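Local atomic coordinates of RNA pseudouridylate synthase domain-containing protein 4 (Homo sapiens, PDB entry 5UBA), a protein that isomerizes uridine to pseudouridine in mitochondrial RNAs, including 16S ribosomal RNA, a modification needed to assemble that RNA into a functional mitochondrial ribosome. Residues A[209-221]-A[243-255]. Numbering follows the deposited sequence. Where two conformers were deposited one is given.
Sequences LDCPILGDHKYSD and SKARYIPLHLHAR. With CA (calcium ion), chain E.
NE2 of H217 donates a hydrogen bond to O of I248 at 3.0 Å, N-H...O angle 155°, the donor in the carbonyl plane. The bond ties a type I turn (H217 to S220), which follows a type II turn (I213 to D216), to the loop leading into strand 252-259 in the catalytic domain of this RluA-family pseudouridine synthase. CA of R246 lies over one face of the imidazole, 4.2 Å from its centroid, and ND1 is bonded to Q228. Replacing H217 by an alanine removes the ring, which would probably leave O of I248 without this donor, Q228 without its ND1 partner, and a gap beneath CA of R246.

A second imidazole, that of H251, lies beside L214: CD2 of L214 sits 3.7 Å from the ring centroid and 11° off the normal, a CH-pi contact. CG of L214 is anti to its N (chi1 180°), beside its own carbonyl, whose O takes weak bonds from N (3.1 Å) and ND1 of H251. ND1 is shared with O of P249 through another weak bond. S282 holds NE2 of H251. Between the histidines, G215, at positive phi, lets the chains close in; a CB would clash with O of P249.

Beyond the glycine, CD1 of L250 packs against CG2 of I213 and CB of D216 (3.5 Å). The L252 side chain, touching CD1 of I213, is about 6 Å from that of D83, the probable catalytic aspartate. In the second shell, R202 salt-bridges D216, and the H217-S220 turn binds calcium with N223 and A226, O of H217 lying 2.3 Å from the ion.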
ATOM      1  N   LEU A 209     -10.362  11.167  -6.606  1.00 18.21           N
ATOM      2  CA  LEU A 209      -9.575  12.354  -6.911  1.00 19.17           C
ATOM      3  C   LEU A 209      -9.096  12.479  -8.354  1.00 18.22           C
ATOM      4  O   LEU A 209      -8.465  13.461  -8.700  1.00 19.50           O
ATOM      5  CB  LEU A 209      -8.363  12.413  -5.962  1.00 18.90           C
ATOM      6  CG  LEU A 209      -8.681  12.620  -4.476  1.00 20.14           C
ATOM      7  CD1 LEU A 209      -7.502  12.294  -3.593  1.00 20.73           C
ATOM      8  CD2 LEU A 209      -9.121  14.065  -4.246  1.00 20.38           C
ATOM      9  N   ASP A 210      -9.342  11.469  -9.192  1.00 18.50           N
ATOM     10  CA  ASP A 210      -8.764  11.431 -10.544  1.00 20.01           C
ATOM     11  C   ASP A 210      -7.240  11.572 -10.534  1.00 19.55           C
ATOM     12  O   ASP A 210      -6.647  12.214 -11.396  1.00 20.35           O
ATOM     13  CB  ASP A 210      -9.407  12.511 -11.438  1.00 23.14           C
ATOM     14  CG  ASP A 210      -9.073  12.335 -12.903  1.00 27.02           C
ATOM     15  OD1 ASP A 210      -8.882  11.181 -13.356  1.00 28.91           O
ATOM     16  OD2 ASP A 210      -8.966  13.367 -13.608  1.00 30.82           O
ATOM     17  N   CYS A 211      -6.605  10.954  -9.529  1.00 17.30           N
ATOM     18  CA  CYS A 211      -5.163  10.975  -9.386  1.00 17.15           C
ATOM     19  C   CYS A 211      -4.676   9.555  -9.146  1.00 16.35           C
ATOM     20  O   CYS A 211      -4.230   9.233  -8.045  1.00 16.10           O
ATOM     21  CB  CYS A 211      -4.714  11.887  -8.248  1.00 16.89           C
ATOM     22  SG  CYS A 211      -5.091  13.650  -8.495  1.00 19.39           S
ATOM     23  N   PRO A 212      -4.741   8.705 -10.182  1.00 16.47           N
ATOM     24  CA  PRO A 212      -4.324   7.319  -9.937  1.00 16.73           C
ATOM     25  C   PRO A 212      -2.855   7.216  -9.583  1.00 14.82           C
ATOM     26  O   PRO A 212      -2.018   8.018  -9.999  1.00 15.16           O
ATOM     27  CB  PRO A 212      -4.610   6.603 -11.251  1.00 17.24           C
ATOM     28  CG  PRO A 212      -4.608   7.686 -12.271  1.00 19.29           C
ATOM     29  CD  PRO A 212      -5.069   8.947 -11.595  1.00 17.46           C
ATOM     30  N   ILE A 213      -2.535   6.200  -8.800  1.00 13.72           N
ATOM     31  CA  ILE A 213      -1.139   5.952  -8.473  1.00 13.85           C
ATOM     32  C   ILE A 213      -0.364   5.577  -9.735  1.00 14.05           C
ATOM     33  O   ILE A 213      -0.893   4.860 -10.601  1.00 14.59           O
ATOM     34  CB  ILE A 213      -1.058   4.837  -7.410  1.00 13.70           C
ATOM     35  CG1 ILE A 213      -1.768   5.288  -6.122  1.00 14.24           C
ATOM     36  CG2 ILE A 213       0.376   4.438  -7.120  1.00 13.40           C
ATOM     37  CD1 ILE A 213      -1.769   4.252  -5.041  1.00 14.69           C
ATOM     38  N   LEU A 214       0.882   6.043  -9.816  1.00 13.72           N
ATOM     39  CA  LEU A 214       1.784   5.705 -10.904  1.00 14.10           C
ATOM     40  C   LEU A 214       1.942   4.182 -10.960  1.00 14.07           C
ATOM     41  O   LEU A 214       2.249   3.558  -9.936  1.00 14.70           O
ATOM     42  CB  LEU A 214       3.149   6.346 -10.707  1.00 14.41           C
ATOM     43  CG  LEU A 214       4.209   6.066 -11.777  1.00 14.26           C
ATOM     44  CD1 LEU A 214       3.804   6.594 -13.144  1.00 15.38           C
ATOM     45  CD2 LEU A 214       5.522   6.688 -11.348  1.00 15.42           C
ATOM     46  N   GLY A 215       1.691   3.598 -12.125  1.00 14.35           N
ATOM     47  CA  GLY A 215       1.765   2.159 -12.275  1.00 14.83           C
ATOM     48  C   GLY A 215       0.487   1.424 -12.015  1.00 14.55           C
ATOM     49  O   GLY A 215       0.471   0.223 -12.116  1.00 15.09           O
ATOM     50  N   ASP A 216      -0.595   2.135 -11.674  1.00 14.92           N
ATOM     51  CA  ASP A 216      -1.855   1.471 -11.395  1.00 14.37           C
ATOM     52  C   ASP A 216      -2.644   1.234 -12.686  1.00 15.51           C
ATOM     53  O   ASP A 216      -3.599   1.934 -12.978  1.00 17.00           O
ATOM     54  CB  ASP A 216      -2.701   2.238 -10.373  1.00 15.14           C
ATOM     55  CG  ASP A 216      -3.754   1.363  -9.752  1.00 16.28           C
ATOM     56  OD1 ASP A 216      -4.083   0.293 -10.327  1.00 15.73           O
ATOM     57  OD2 ASP A 216      -4.214   1.694  -8.636  1.00 17.02           O
ATOM     58  N   HIS A 217      -2.228   0.215 -13.408  1.00 14.84           N
ATOM     59  CA  HIS A 217      -2.885  -0.093 -14.678  1.00 15.68           C
ATOM     60  C   HIS A 217      -4.338  -0.466 -14.461  1.00 16.20           C
ATOM     61  O   HIS A 217      -5.240   0.016 -15.214  1.00 17.84           O
ATOM     62  CB  HIS A 217      -2.084  -1.160 -15.406  1.00 15.84           C
ATOM     63  CG  HIS A 217      -0.647  -0.796 -15.488  1.00 15.44           C
ATOM     64  ND1 HIS A 217      -0.222   0.338 -16.134  1.00 15.43           N
ATOM     65  CD2 HIS A 217       0.443  -1.313 -14.875  1.00 15.48           C
ATOM     66  CE1 HIS A 217       1.085   0.459 -15.989  1.00 15.30           C
ATOM     67  NE2 HIS A 217       1.510  -0.517 -15.202  1.00 15.44           N
ATOM     68  N   LYS A 218      -4.616  -1.241 -13.410  1.00 16.11           N
ATOM     69  CA  LYS A 218      -5.963  -1.724 -13.119  1.00 18.43           C
ATOM     70  C   LYS A 218      -6.959  -0.596 -12.915  1.00 18.84           C
ATOM     71  O   LYS A 218      -8.072  -0.622 -13.457  1.00 18.01           O
ATOM     72  CB  LYS A 218      -5.932  -2.637 -11.891  1.00 20.21           C
ATOM     73  CG  LYS A 218      -7.300  -3.149 -11.444  1.00 21.97           C
ATOM     74  CD  LYS A 218      -7.220  -4.081 -10.259  1.00 25.40           C
ATOM     75  CE  LYS A 218      -6.668  -5.450 -10.621  1.00 28.17           C
ATOM     76  NZ  LYS A 218      -6.494  -6.247  -9.374  1.00 32.12           N
ATOM     77  N   TYR A 219      -6.577   0.405 -12.138  1.00 17.60           N
ATOM     78  CA  TYR A 219      -7.512   1.457 -11.779  1.00 19.12           C
ATOM     79  C   TYR A 219      -7.407   2.751 -12.581  1.00 19.84           C
ATOM     80  O   TYR A 219      -8.061   3.736 -12.214  1.00 24.00           O
ATOM     81  CB  TYR A 219      -7.430   1.680 -10.264  1.00 18.91           C
ATOM     82  CG  TYR A 219      -7.952   0.494  -9.466  1.00 19.78           C
ATOM     83  CD1 TYR A 219      -9.287   0.087  -9.568  1.00 21.12           C
ATOM     84  CD2 TYR A 219      -7.132  -0.236  -8.616  1.00 18.80           C
ATOM     85  CE1 TYR A 219      -9.773  -0.987  -8.832  1.00 22.25           C
ATOM     86  CE2 TYR A 219      -7.603  -1.304  -7.884  1.00 20.58           C
ATOM     87  CZ  TYR A 219      -8.924  -1.680  -7.974  1.00 20.87           C
ATOM     88  OH  TYR A 219      -9.390  -2.757  -7.251  1.00 25.28           O
ATOM     89  N   SER A 220      -6.664   2.745 -13.692  0.70 18.25           N
ATOM     90  CA  SER A 220      -6.492   3.926 -14.543  0.70 18.36           C
ATOM     91  C   SER A 220      -7.312   3.881 -15.846  0.70 20.51           C
ATOM     92  O   SER A 220      -7.469   2.814 -16.486  0.70 19.98           O
ATOM     93  CB  SER A 220      -5.018   4.128 -14.878  0.70 18.51           C
ATOM     94  OG  SER A 220      -4.240   4.426 -13.729  0.70 18.22           O
ATOM     95  N   ASP A 221      -7.817   5.060 -16.222  1.00 22.02           N
ATOM     96  CA  ASP A 221      -8.454   5.298 -17.521  1.00 23.17           C
ATOM     97  C   ASP A 221      -9.713   4.480 -17.768  1.00 23.12           C
ATOM     98  O   ASP A 221     -10.090   4.259 -18.930  1.00 24.43           O
ATOM     99  CB  ASP A 221      -7.413   5.118 -18.647  1.00 24.39           C
ATOM    100  CG  ASP A 221      -6.094   5.787 -18.323  1.00 25.06           C
ATOM    101  OD1 ASP A 221      -6.093   7.018 -18.105  1.00 26.87           O
ATOM    102  OD2 ASP A 221      -5.054   5.090 -18.240  1.00 24.21           O
ATOM    103  N   SER A 243       4.961   2.322 -25.084  1.00 25.22           N
ATOM    104  CA  SER A 243       4.893   0.863 -25.139  1.00 24.64           C
ATOM    105  C   SER A 243       5.406   0.125 -23.895  1.00 23.07           C
ATOM    106  O   SER A 243       5.055  -1.034 -23.690  1.00 24.76           O
ATOM    107  CB  SER A 243       5.651   0.333 -26.370  1.00 23.73           C
ATOM    108  OG  SER A 243       7.052   0.489 -26.249  1.00 27.10           O
ATOM    109  N   LYS A 244       6.256   0.786 -23.106  1.00 22.81           N
ATOM    110  CA  LYS A 244       6.822   0.202 -21.899  1.00 21.46           C
ATOM    111  C   LYS A 244       6.070   0.611 -20.645  1.00 20.01           C
ATOM    112  O   LYS A 244       6.400   0.129 -19.558  1.00 19.06           O
ATOM    113  CB  LYS A 244       8.284   0.621 -21.732  1.00 23.77           C
ATOM    114  CG  LYS A 244       9.200   0.181 -22.866  1.00 27.08           C
ATOM    115  CD  LYS A 244       9.310  -1.332 -22.962  1.00 28.90           C
ATOM    116  CE  LYS A 244      10.401  -1.754 -23.946  1.00 31.16           C
ATOM    117  NZ  LYS A 244      10.047  -1.394 -25.346  1.00 33.30           N
ATOM    118  N   ALA A 245       5.061   1.479 -20.770  1.00 20.27           N
ATOM    119  CA  ALA A 245       4.289   1.902 -19.600  1.00 20.94           C
ATOM    120  C   ALA A 245       3.671   0.731 -18.855  1.00 19.85           C
ATOM    121  O   ALA A 245       3.620   0.749 -17.613  1.00 19.17           O
ATOM    122  CB  ALA A 245       3.216   2.904 -19.987  1.00 22.07           C
ATOM    123  N   ARG A 246       3.254  -0.308 -19.566  1.00 18.40           N
ATOM    124  CA  ARG A 246       2.666  -1.483 -18.928  1.00 19.55           C
ATOM    125  C   ARG A 246       3.551  -2.188 -17.898  1.00 17.94           C
ATOM    126  O   ARG A 246       3.047  -2.913 -17.047  1.00 20.08           O
ATOM    127  CB  ARG A 246       2.181  -2.494 -19.962  1.00 22.71           C
ATOM    128  CG  ARG A 246       3.290  -3.125 -20.774  1.00 24.90           C
ATOM    129  CD  ARG A 246       2.732  -3.799 -22.032  1.00 26.90           C
ATOM    130  NE  ARG A 246       1.961  -5.009 -21.734  1.00 29.98           N
ATOM    131  CZ  ARG A 246       1.436  -5.837 -22.647  1.00 33.66           C
ATOM    132  NH1 ARG A 246       1.588  -5.604 -23.956  1.00 35.80           N
ATOM    133  NH2 ARG A 246       0.776  -6.918 -22.252  1.00 34.98           N
ATOM    134  N   TYR A 247       4.869  -1.974 -17.991  1.00 16.97           N
ATOM    135  CA  TYR A 247       5.830  -2.583 -17.080  1.00 16.53           C
ATOM    136  C   TYR A 247       6.212  -1.702 -15.906  1.00 16.15           C
ATOM    137  O   TYR A 247       7.032  -2.106 -15.066  1.00 17.31           O
ATOM    138  CB  TYR A 247       7.085  -3.049 -17.837  1.00 16.31           C
ATOM    139  CG  TYR A 247       6.718  -3.860 -19.071  1.00 16.19           C
ATOM    140  CD1 TYR A 247       5.961  -5.001 -18.977  1.00 15.77           C
ATOM    141  CD2 TYR A 247       7.134  -3.445 -20.340  1.00 16.67           C
ATOM    142  CE1 TYR A 247       5.621  -5.744 -20.111  1.00 17.57           C
ATOM    143  CE2 TYR A 247       6.767  -4.156 -21.474  1.00 17.93           C
ATOM    144  CZ  TYR A 247       6.035  -5.299 -21.353  1.00 17.71           C
ATOM    145  OH  TYR A 247       5.653  -6.020 -22.480  1.00 22.08           O
ATOM    146  N   ILE A 248       5.638  -0.508 -15.830  1.00 15.60           N
ATOM    147  CA  ILE A 248       5.860   0.362 -14.687  1.00 15.86           C
ATOM    148  C   ILE A 248       5.161  -0.297 -13.474  1.00 14.93           C
ATOM    149  O   ILE A 248       3.973  -0.613 -13.556  1.00 16.18           O
ATOM    150  CB  ILE A 248       5.273   1.763 -14.900  1.00 15.91           C
ATOM    151  CG1 ILE A 248       6.000   2.480 -16.043  1.00 16.82           C
ATOM    152  CG2 ILE A 248       5.345   2.615 -13.642  1.00 16.48           C
ATOM    153  CD1 ILE A 248       5.286   3.692 -16.557  1.00 17.66           C
ATOM    154  N   PRO A 249       5.906  -0.479 -12.372  1.00 15.70           N
ATOM    155  CA  PRO A 249       5.279  -1.037 -11.163  1.00 15.02           C
ATOM    156  C   PRO A 249       4.385  -0.035 -10.453  1.00 13.92           C
ATOM    157  O   PRO A 249       4.565   1.176 -10.578  1.00 13.76           O
ATOM    158  CB  PRO A 249       6.452  -1.354 -10.265  1.00 15.27           C
ATOM    159  CG  PRO A 249       7.465  -0.337 -10.641  1.00 16.13           C
ATOM    160  CD  PRO A 249       7.330  -0.204 -12.133  1.00 15.58           C
ATOM    161  N   LEU A 250       3.443  -0.543  -9.680  1.00 14.32           N
ATOM    162  CA  LEU A 250       2.724   0.328  -8.737  1.00 13.87           C
ATOM    163  C   LEU A 250       3.707   1.005  -7.782  1.00 14.41           C
ATOM    164  O   LEU A 250       4.708   0.412  -7.391  1.00 14.55           O
ATOM    165  CB  LEU A 250       1.729  -0.491  -7.937  1.00 13.93           C
ATOM    166  CG  LEU A 250       0.684   0.302  -7.156  1.00 14.39           C
ATOM    167  CD1 LEU A 250      -0.352   0.963  -8.067  1.00 14.63           C
ATOM    168  CD2 LEU A 250       0.019  -0.643  -6.174  1.00 14.59           C
ATOM    169  N   HIS A 251       3.432   2.270  -7.437  1.00 13.20           N
ATOM    170  CA  HIS A 251       4.233   3.067  -6.512  1.00 13.17           C
ATOM    171  C   HIS A 251       3.408   3.341  -5.258  1.00 13.29           C
ATOM    172  O   HIS A 251       2.924   4.455  -5.038  1.00 13.71           O
ATOM    173  CB  HIS A 251       4.702   4.378  -7.150  1.00 13.41           C
ATOM    174  CG  HIS A 251       5.768   4.197  -8.186  1.00 13.39           C
ATOM    175  ND1 HIS A 251       5.570   3.472  -9.340  1.00 14.66           N
ATOM    176  CD2 HIS A 251       7.023   4.677  -8.243  1.00 13.89           C
ATOM    177  CE1 HIS A 251       6.687   3.507 -10.060  1.00 13.69           C
ATOM    178  NE2 HIS A 251       7.586   4.209  -9.404  1.00 14.37           N
ATOM    179  N   LEU A 252       3.293   2.324  -4.413  1.00 12.52           N
ATOM    180  CA  LEU A 252       2.541   2.406  -3.141  1.00 13.17           C
ATOM    181  C   LEU A 252       3.337   1.734  -2.032  1.00 13.15           C
ATOM    182  O   LEU A 252       3.520   0.516  -2.062  1.00 14.03           O
ATOM    183  CB  LEU A 252       1.163   1.786  -3.286  1.00 13.98           C
ATOM    184  CG  LEU A 252       0.281   1.770  -2.025  1.00 13.73           C
ATOM    185  CD1 LEU A 252       0.002   3.190  -1.542  1.00 13.87           C
ATOM    186  CD2 LEU A 252      -1.029   1.056  -2.286  1.00 14.50           C
ATOM    187  N   HIS A 253       3.818   2.534  -1.093  1.00 12.65           N
ATOM    188  CA  HIS A 253       4.729   2.113  -0.035  1.00 12.27           C
ATOM    189  C   HIS A 253       4.101   2.317   1.353  1.00 12.27           C
ATOM    190  O   HIS A 253       3.643   3.424   1.675  1.00 12.31           O
ATOM    191  CB  HIS A 253       5.998   2.939  -0.141  1.00 12.95           C
ATOM    192  CG  HIS A 253       7.024   2.633   0.902  1.00 13.27           C
ATOM    193  ND1 HIS A 253       7.664   1.404   1.000  1.00 13.90           N
ATOM    194  CD2 HIS A 253       7.537   3.410   1.880  1.00 13.73           C
ATOM    195  CE1 HIS A 253       8.544   1.464   1.980  1.00 14.24           C
ATOM    196  NE2 HIS A 253       8.487   2.659   2.540  1.00 14.04           N
ATOM    197  N   ALA A 254       4.130   1.250   2.162  1.00 11.96           N
ATOM    198  CA  ALA A 254       3.731   1.334   3.569  1.00 12.19           C
ATOM    199  C   ALA A 254       4.927   1.927   4.316  1.00 12.56           C
ATOM    200  O   ALA A 254       5.914   1.249   4.641  1.00 13.27           O
ATOM    201  CB  ALA A 254       3.354  -0.046   4.095  1.00 12.01           C
ATOM    202  N   ARG A 255       4.850   3.244   4.499  1.00 12.89           N
ATOM    203  CA  ARG A 255       5.932   4.046   5.028  1.00 14.08           C
ATOM    204  C   ARG A 255       6.086   3.969   6.528  1.00 14.42           C
ATOM    205  O   ARG A 255       7.205   3.969   7.049  1.00 15.15           O
ATOM    206  CB  ARG A 255       5.702   5.508   4.612  1.00 15.21           C
ATOM    207  CG  ARG A 255       6.670   6.504   5.195  1.00 17.35           C
ATOM    208  CD  ARG A 255       8.051   6.297   4.665  1.00 19.26           C
ATOM    209  NE  ARG A 255       8.897   7.417   5.024  1.00 20.73           N
ATOM    210  CZ  ARG A 255      10.169   7.529   4.671  1.00 21.95           C
ATOM    211  NH1 ARG A 255      10.763   6.585   3.943  1.00 21.54           N
ATOM    212  NH2 ARG A 255      10.851   8.620   5.040  1.00 24.30           N
TER
HETATM  213 CA    CA E 404      -6.022   0.870 -17.191  1.00 26.59          CA
HETATM  214  O   HOH W   1      -5.503   2.385 -18.878  1.00 25.44           O